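Side-chain contacts in oxidoreductase, NAD-binding/iron-sulfur cluster-binding protein (Nitratireductor pacificus pht-3B, PDB 6ZXU), which acts as a catabolic reductive dehalogenase, holding a cobalamin and two [4Fe-4S] clusters that together probably serve the reductive removal of halogen from organic substrates: residues A112-Y115 / M121-I124; E108-S113 / T239-A244; A207-R212 / L234-T239. All coordinates share one frame; numbering follows the deposited sequence.

Interaction 1. Residues A112-Y115 / M121-I124; sequences ASAY and MVGI
A114 and V122 bring their CA atoms to 7.1 Å where the last turn of helix 103-116 runs past the start of strand 121-126, a helix-turn-strand unit in which the helix packs on an outermost strand of a four-stranded antiparallel sheet. V122 CG2 sits over the middle of one face of the Y115 ring, 3.7 Å from the centroid and 14° off the normal, a CH-pi contact, while the same methyl meets A114 CB at 3.6 Å. Y115 holds its ring there with CG beside the backbone N and anti to the carbonyl carbon (chi1 -76°). The ring also carries OH past the methyl to the backbone, where V122 N donates to Y115 OH across 3.2 Å in a bond bent to 141°. M121 and G123 pair with A147 and V145 of strand 142-149, so the V122 N-H points from the other edge of the strand. A phenylalanine in place of Y115 would probably keep the ring against V122 but leave that N-H without its hydroxyl acceptor. L144 and F146 of the neighbouring strand also pack on V122. The phenol oxygen lies 3.7 Å from the CA of M121, Y115 OH thus resting against the strand backbone.

Interaction 2. Residues E108-S113 / T239-A244; sequences ENLKAS and TGYALA
N109 and Y241 are joined through one water, a polar link set beside an otherwise apolar contact. The water accepts from Y241 OH at 2.6 Å, lying at the ring edge in the ring plane, and donates to N109 OD1 at 2.8 Å. N109 OD1 is also hydrogen-bonded to Y186 OH, and its ND2 to W640 O, so the amide is held at both ends and its rotation is fixed. The apolar part rests on L110, whose CG stands anti to the backbone N (chi1 -161°), which helps to carry the CD2 branch up against the loop. That methyl touches both branches of L243, 3.8 Å to CD1 and 4.0 Å to CD2, the two leucine side chains crossing at about a right angle. The same L110 CD2 meets the Y241 ring more loosely, at its edge and near its plane, 4.4 Å from CE2. On the helix, N109 O accepts twice from S113, from its backbone N and from its OG, the two donors reaching the carbonyl from opposite faces of its plane; the OG bond is 2.8 Å long, its donor tilted 31° out of that plane. Two further ties bind this loop to the helix: R106 NH1 bonds to A242 O, and K111 makes a salt bridge to D246. The chain leaves strand 232-239 through an ST turn, T239 OG1 accepting from Y241 N at 3.0 Å and also bonded to P193 O. The whole is the exit loop of an inner strand of the four-stranded antiparallel sheet, packed on helix 103-116 beside that sheet.

Interaction 3. Residues A207-R212 / L234-T239; sequences ARLAVR and LGVVTT
L234 and L209 share one shape, CG anti to the carbonyl carbon and beside the backbone N (chi1 -59° and -65°) with the chain then extended, which brings each CD1 methyl into contact with the opposing segment. L234, on the strand, straddles the methyl of A210: its CD1 lies 3.7 Å and its CD2 3.9 Å from A210 CB, and CD1 reaches on to the backbone N of A207. One helical turn is thus engaged by a single forked side chain. L209 makes the second point of contact. Its CD1 meets V236 CG1 at 4.1 Å, the two side chains crossing at about a right angle, and it packs on V145 of the next strand as well. L223 of strand 222-224 closes around A207 and L234. The helix lies almost square across the strand, with an angle of 81° between their directions and 9.2 Å between the axes of the short segments. L234 and V236 face the short helix, whereas V237, the next residue, is turned to the other side and meets L183 and S184 of helix 168-190. The fold here is a four-stranded antiparallel sheet whose inner strand 232-239 has helix 206-212 on one face and helix 168-190 on the other.

In the fold
From the N terminus, the first segments used lie on helix 103-116, which serves two contacts. Interaction 1 closes a loop of five residues and lays the helix end on strand 121-126, at one border of the antiparallel sheet. Interaction 2 starts from the same helix but spans 125 residues, bringing in the loop after strand 232-239. Interaction 3 closes a 21-residue loop nested inside that span and seats helix 206-212 on strand 232-239. Interactions 1 and 2 touch, I124 CG2 lying 3.9 Å from L243 CB; interactions 2 and 3 share T239. The strand order 1-2-4-3 recurs in the sheet of strands 394-399 to 514-521, consistent with a duplicated module, the cobalamin being bound in the later part.

Interaction 1. Residues A112-Y115 / M121-I124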
loop_
_atom_site.group_PDB
_atom_site.type_symbol
_atom_site.label_atom_id
_atom_site.label_comp_id
_atom_site.label_asym_id
_atom_site.label_seq_id
_atom_site.Cartn_x
_atom_site.Cartn_y
_atom_site.Cartn_z
ATOM N N ALA A 112 -3.670 2.602 16.857
ATOM C CA ALA A 112 -4.019 3.066 15.520
ATOM C C ALA A 112 -2.877 2.834 14.524
ATOM O O ALA A 112 -3.121 2.498 13.352
ATOM C CB ALA A 112 -4.387 4.541 15.551
ATOM N N SER A 113 -1.661 2.885 14.998
ATOM C CA SER A 113 -0.487 2.599 14.177
ATOM C C SER A 113 -0.464 1.166 13.787
ATOM O O SER A 113 -0.118 0.868 12.641
ATOM C CB SER A 113 0.829 2.982 14.892
ATOM O OG SER A 113 0.899 4.350 15.221
ATOM N N ALA A 114 -0.747 0.249 14.721
ATOM C CA ALA A 114 -0.740 -1.143 14.417
ATOM C C ALA A 114 -1.825 -1.545 13.414
ATOM O O ALA A 114 -1.588 -2.339 12.516
ATOM C CB ALA A 114 -0.839 -1.939 15.682
ATOM N N TYR A 115 -3.020 -0.978 13.556
ATOM C CA TYR A 115 -4.118 -1.242 12.668
ATOM C C TYR A 115 -3.794 -0.666 11.273
ATOM O O TYR A 115 -4.114 -1.293 10.279
ATOM C CB TYR A 115 -5.448 -0.628 13.212
ATOM C CG TYR A 115 -6.045 -1.438 14.348
ATOM C CD1 TYR A 115 -6.313 -2.781 14.174
ATOM C CD2 TYR A 115 -6.303 -0.890 15.571
ATOM C CE1 TYR A 115 -6.868 -3.548 15.163
ATOM C CE2 TYR A 115 -6.841 -1.658 16.576
ATOM C CZ TYR A 115 -7.134 -2.962 16.385
ATOM O OH TYR A 115 -7.719 -3.725 17.329
ATOM N N MET A 121 -5.858 -7.367 15.357
ATOM C CA MET A 121 -6.392 -7.129 16.727
ATOM C C MET A 121 -5.210 -6.680 17.558
ATOM O O MET A 121 -4.119 -7.209 17.375
ATOM C CB MET A 121 -6.961 -8.437 17.244
ATOM C CG MET A 121 -7.563 -8.407 18.639
ATOM S SD MET A 121 -8.333 -9.988 19.116
ATOM C CE MET A 121 -9.173 -10.331 17.601
ATOM N N VAL A 122 -5.404 -5.649 18.332
ATOM C CA VAL A 122 -4.332 -5.041 19.123
ATOM C C VAL A 122 -4.804 -4.837 20.591
ATOM O O VAL A 122 -5.939 -4.508 20.820
ATOM C CB VAL A 122 -3.918 -3.634 18.565
ATOM C CG1 VAL A 122 -2.707 -3.109 19.290
ATOM C CG2 VAL A 122 -3.664 -3.675 17.046
ATOM N N GLY A 123 -3.887 -5.034 21.549
ATOM C CA GLY A 123 -4.138 -4.701 22.923
ATOM C C GLY A 123 -2.850 -4.325 23.622
ATOM O O GLY A 123 -1.759 -4.484 23.093
ATOM N N ILE A 124 -2.985 -3.786 24.807
ATOM C CA ILE A 124 -1.818 -3.340 25.593
ATOM C C ILE A 124 -1.908 -3.904 27.015
ATOM O O ILE A 124 -3.006 -3.981 27.606
ATOM C CB ILE A 124 -1.789 -1.803 25.670
ATOM C CG1 ILE A 124 -1.378 -1.248 24.326
ATOM C CG2 ILE A 124 -0.780 -1.313 26.727
ATOM C CD1 ILE A 124 -1.712 0.184 24.127
#

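Interaction 2. Residues E108-S113 / T239-A244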
loop_
_atom_site.group_PDB
_atom_site.type_symbol
_atom_site.label_atom_id
_atom_site.label_comp_id
_atom_site.label_asym_id
_atom_site.label_seq_id
_atom_site.Cartn_x
_atom_site.Cartn_y
_atom_site.Cartn_z
ATOM N N GLU A 108 -3.848 5.057 22.316
ATOM C CA GLU A 108 -4.673 5.220 21.093
ATOM C C GLU A 108 -3.798 5.297 19.855
ATOM O O GLU A 108 -3.998 4.558 18.898
ATOM C CB GLU A 108 -5.549 6.472 21.190
ATOM C CG GLU A 108 -6.616 6.288 22.301
ATOM C CD GLU A 108 -7.293 7.576 22.736
ATOM O OE1 GLU A 108 -6.969 8.683 22.173
ATOM O OE2 GLU A 108 -8.175 7.458 23.636
ATOM N N ASN A 109 -2.814 6.166 19.889
ATOM C CA ASN A 109 -1.907 6.375 18.745
ATOM C C ASN A 109 -1.173 5.147 18.325
ATOM O O ASN A 109 -1.040 4.863 17.162
ATOM C CB ASN A 109 -0.970 7.514 19.028
ATOM C CG ASN A 109 0.156 7.598 18.022
ATOM O OD1 ASN A 109 1.224 7.049 18.255
ATOM N ND2 ASN A 109 -0.085 8.330 16.924
ATOM N N LEU A 110 -0.689 4.391 19.282
ATOM C CA LEU A 110 0.093 3.242 18.952
ATOM C C LEU A 110 -0.794 2.084 18.468
ATOM O O LEU A 110 -0.407 1.303 17.609
ATOM C CB LEU A 110 0.903 2.847 20.154
ATOM C CG LEU A 110 2.100 1.984 20.000
ATOM C CD1 LEU A 110 3.090 2.557 19.009
ATOM C CD2 LEU A 110 2.755 1.754 21.389
ATOM N N LYS A 111 -1.990 1.952 19.047
ATOM C CA LYS A 111 -2.972 0.991 18.527
ATOM C C LYS A 111 -3.435 1.328 17.120
ATOM O O LYS A 111 -3.498 0.486 16.292
ATOM C CB LYS A 111 -4.204 0.944 19.426
ATOM C CG LYS A 111 -4.000 0.215 20.722
ATOM C CD LYS A 111 -5.319 0.344 21.528
ATOM C CE LYS A 111 -5.536 -0.903 22.309
ATOM N NZ LYS A 111 -6.772 -0.661 23.119
ATOM N N ALA A 112 -3.670 2.602 16.857
ATOM C CA ALA A 112 -4.019 3.066 15.520
ATOM C C ALA A 112 -2.877 2.834 14.524
ATOM O O ALA A 112 -3.121 2.498 13.352
ATOM C CB ALA A 112 -4.387 4.541 15.551
ATOM N N SER A 113 -1.661 2.885 14.998
ATOM C CA SER A 113 -0.487 2.599 14.177
ATOM C C SER A 113 -0.464 1.166 13.787
ATOM O O SER A 113 -0.118 0.868 12.641
ATOM C CB SER A 113 0.829 2.982 14.892
ATOM O OG SER A 113 0.899 4.350 15.221
ATOM N N THR A 239 8.300 -1.871 25.820
ATOM C CA THR A 239 8.890 -0.549 25.930
ATOM C C THR A 239 8.680 0.028 27.343
ATOM O O THR A 239 7.856 -0.469 28.119
ATOM C CB THR A 239 8.270 0.398 24.860
ATOM O OG1 THR A 239 8.866 1.696 24.920
ATOM C CG2 THR A 239 6.779 0.578 25.064
ATOM N N GLY A 240 9.443 1.064 27.653
ATOM C CA GLY A 240 9.252 1.880 28.839
ATOM C C GLY A 240 8.432 3.123 28.542
ATOM O O GLY A 240 8.092 3.868 29.460
ATOM N N TYR A 241 8.076 3.346 27.268
ATOM C CA TYR A 241 7.037 4.354 26.849
ATOM C C TYR A 241 5.712 3.904 27.531
ATOM O O TYR A 241 5.100 2.889 27.161
ATOM C CB TYR A 241 6.894 4.302 25.303
ATOM C CG TYR A 241 5.955 5.267 24.576
ATOM C CD1 TYR A 241 6.130 6.594 24.655
ATOM C CD2 TYR A 241 5.019 4.774 23.700
ATOM C CE1 TYR A 241 5.379 7.471 23.906
ATOM C CE2 TYR A 241 4.204 5.612 22.934
ATOM C CZ TYR A 241 4.390 6.955 22.998
ATOM O OH TYR A 241 3.594 7.816 22.227
ATOM N N ALA A 242 5.271 4.671 28.513
ATOM C CA ALA A 242 4.105 4.280 29.316
ATOM C C ALA A 242 2.843 4.452 28.526
ATOM O O ALA A 242 2.622 5.480 27.870
ATOM C CB ALA A 242 4.016 5.113 30.567
ATOM N N LEU A 243 2.011 3.435 28.632
ATOM C CA LEU A 243 0.775 3.315 27.869
ATOM C C LEU A 243 -0.370 2.910 28.795
ATOM O O LEU A 243 -0.196 2.041 29.633
ATOM C CB LEU A 243 0.938 2.219 26.787
ATOM C CG LEU A 243 2.035 2.363 25.766
ATOM C CD1 LEU A 243 2.307 1.048 25.052
ATOM C CD2 LEU A 243 1.651 3.464 24.790
ATOM N N ALA A 244 -1.577 3.417 28.491
ATOM C CA ALA A 244 -2.810 2.889 29.138
ATOM C C ALA A 244 -3.080 1.429 28.756
ATOM O O ALA A 244 -3.087 1.085 27.545
ATOM C CB ALA A 244 -3.979 3.781 28.790
HETATM O O HOH W 1 1.991 6.307 20.797
#

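Interaction 3. Residues A207-R212 / L234-T239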
loop_
_atom_site.group_PDB
_atom_site.type_symbol
_atom_site.label_atom_id
_atom_site.label_comp_id
_atom_site.label_asym_id
_atom_site.label_seq_id
_atom_site.Cartn_x
_atom_site.Cartn_y
_atom_site.Cartn_z
ATOM N N ALA A 207 2.361 -15.791 24.293
ATOM C CA ALA A 207 1.040 -16.306 24.584
ATOM C C ALA A 207 0.497 -15.760 25.888
ATOM O O ALA A 207 -0.678 -15.317 25.965
ATOM C CB ALA A 207 1.036 -17.805 24.567
ATOM N N ARG A 208 1.360 -15.645 26.902
ATOM C CA ARG A 208 0.929 -15.092 28.160
ATOM C C ARG A 208 0.484 -13.618 28.024
ATOM O O ARG A 208 -0.504 -13.180 28.626
ATOM C CB ARG A 208 2.087 -15.215 29.206
ATOM C CG ARG A 208 1.879 -14.214 30.361
ATOM C CD ARG A 208 2.896 -14.368 31.489
ATOM N NE ARG A 208 2.818 -15.756 31.899
ATOM C CZ ARG A 208 3.829 -16.446 32.373
ATOM N NH1 ARG A 208 5.012 -15.853 32.521
ATOM N NH2 ARG A 208 3.637 -17.718 32.710
ATOM N N LEU A 209 1.263 -12.844 27.308
ATOM C CA LEU A 209 0.958 -11.451 27.139
ATOM C C LEU A 209 -0.338 -11.286 26.271
ATOM O O LEU A 209 -1.065 -10.292 26.440
ATOM C CB LEU A 209 2.104 -10.677 26.467
ATOM C CG LEU A 209 3.427 -10.578 27.290
ATOM C CD1 LEU A 209 4.500 -9.905 26.492
ATOM C CD2 LEU A 209 3.203 -9.841 28.603
ATOM N N ALA A 210 -0.558 -12.178 25.323
ATOM C CA ALA A 210 -1.797 -12.092 24.530
ATOM C C ALA A 210 -3.041 -12.252 25.392
ATOM O O ALA A 210 -4.090 -11.622 25.128
ATOM C CB ALA A 210 -1.802 -13.135 23.427
ATOM N N VAL A 211 -2.964 -13.147 26.375
ATOM C CA VAL A 211 -4.081 -13.314 27.325
ATOM C C VAL A 211 -4.255 -12.127 28.245
ATOM O O VAL A 211 -5.354 -11.616 28.413
ATOM C CB VAL A 211 -3.948 -14.593 28.105
ATOM C CG1 VAL A 211 -5.106 -14.679 29.098
ATOM C CG2 VAL A 211 -3.960 -15.763 27.133
ATOM N N ARG A 212 -3.156 -11.596 28.745
ATOM C CA ARG A 212 -3.206 -10.481 29.674
ATOM C C ARG A 212 -3.651 -9.207 28.956
ATOM O O ARG A 212 -4.347 -8.346 29.520
ATOM C CB ARG A 212 -1.839 -10.267 30.317
ATOM C CG ARG A 212 -1.813 -9.173 31.363
ATOM C CD ARG A 212 -0.412 -8.883 31.931
ATOM N NE ARG A 212 0.181 -10.135 32.374
ATOM C CZ ARG A 212 1.496 -10.354 32.449
ATOM N NH1 ARG A 212 1.931 -11.554 32.874
ATOM N NH2 ARG A 212 2.364 -9.386 32.133
ATOM N N LEU A 234 1.287 -13.939 16.732
ATOM C CA LEU A 234 1.490 -12.757 17.586
ATOM C C LEU A 234 2.785 -12.014 17.380
ATOM O O LEU A 234 3.790 -12.608 17.046
ATOM C CB LEU A 234 1.478 -13.160 19.055
ATOM C CG LEU A 234 0.198 -13.826 19.533
ATOM C CD1 LEU A 234 0.467 -14.528 20.884
ATOM C CD2 LEU A 234 -0.895 -12.771 19.671
ATOM N N GLY A 235 2.725 -10.694 17.548
ATOM C CA GLY A 235 3.885 -9.859 17.677
ATOM C C GLY A 235 3.679 -8.998 18.928
ATOM O O GLY A 235 2.558 -8.743 19.342
ATOM N N VAL A 236 4.780 -8.549 19.516
ATOM C CA VAL A 236 4.808 -7.714 20.738
ATOM C C VAL A 236 5.873 -6.649 20.575
ATOM O O VAL A 236 6.939 -6.868 19.993
ATOM C CB VAL A 236 5.102 -8.550 21.989
ATOM C CG1 VAL A 236 5.281 -7.640 23.180
ATOM C CG2 VAL A 236 4.003 -9.581 22.221
ATOM N N VAL A 237 5.553 -5.462 21.021
ATOM C CA VAL A 237 6.563 -4.447 21.238
ATOM C C VAL A 237 6.589 -4.139 22.757
ATOM O O VAL A 237 5.587 -3.698 23.336
ATOM C CB VAL A 237 6.252 -3.168 20.462
ATOM C CG1 VAL A 237 7.273 -2.103 20.763
ATOM C CG2 VAL A 237 6.206 -3.459 18.941
ATOM N N THR A 238 7.749 -4.351 23.407
ATOM C CA THR A 238 7.917 -4.015 24.797
ATOM C C THR A 238 8.636 -2.685 24.848
ATOM O O THR A 238 9.509 -2.381 24.012
ATOM C CB THR A 238 8.722 -5.061 25.586
ATOM O OG1 THR A 238 10.020 -5.220 24.973
ATOM C CG2 THR A 238 7.992 -6.371 25.615
ATOM N N THR A 239 8.300 -1.871 25.820
ATOM C CA THR A 239 8.890 -0.549 25.930
ATOM C C THR A 239 8.680 0.028 27.343
ATOM O O THR A 239 7.856 -0.469 28.119
ATOM C CB THR A 239 8.270 0.398 24.860
ATOM O OG1 THR A 239 8.866 1.696 24.920
ATOM C CG2 THR A 239 6.779 0.578 25.064
#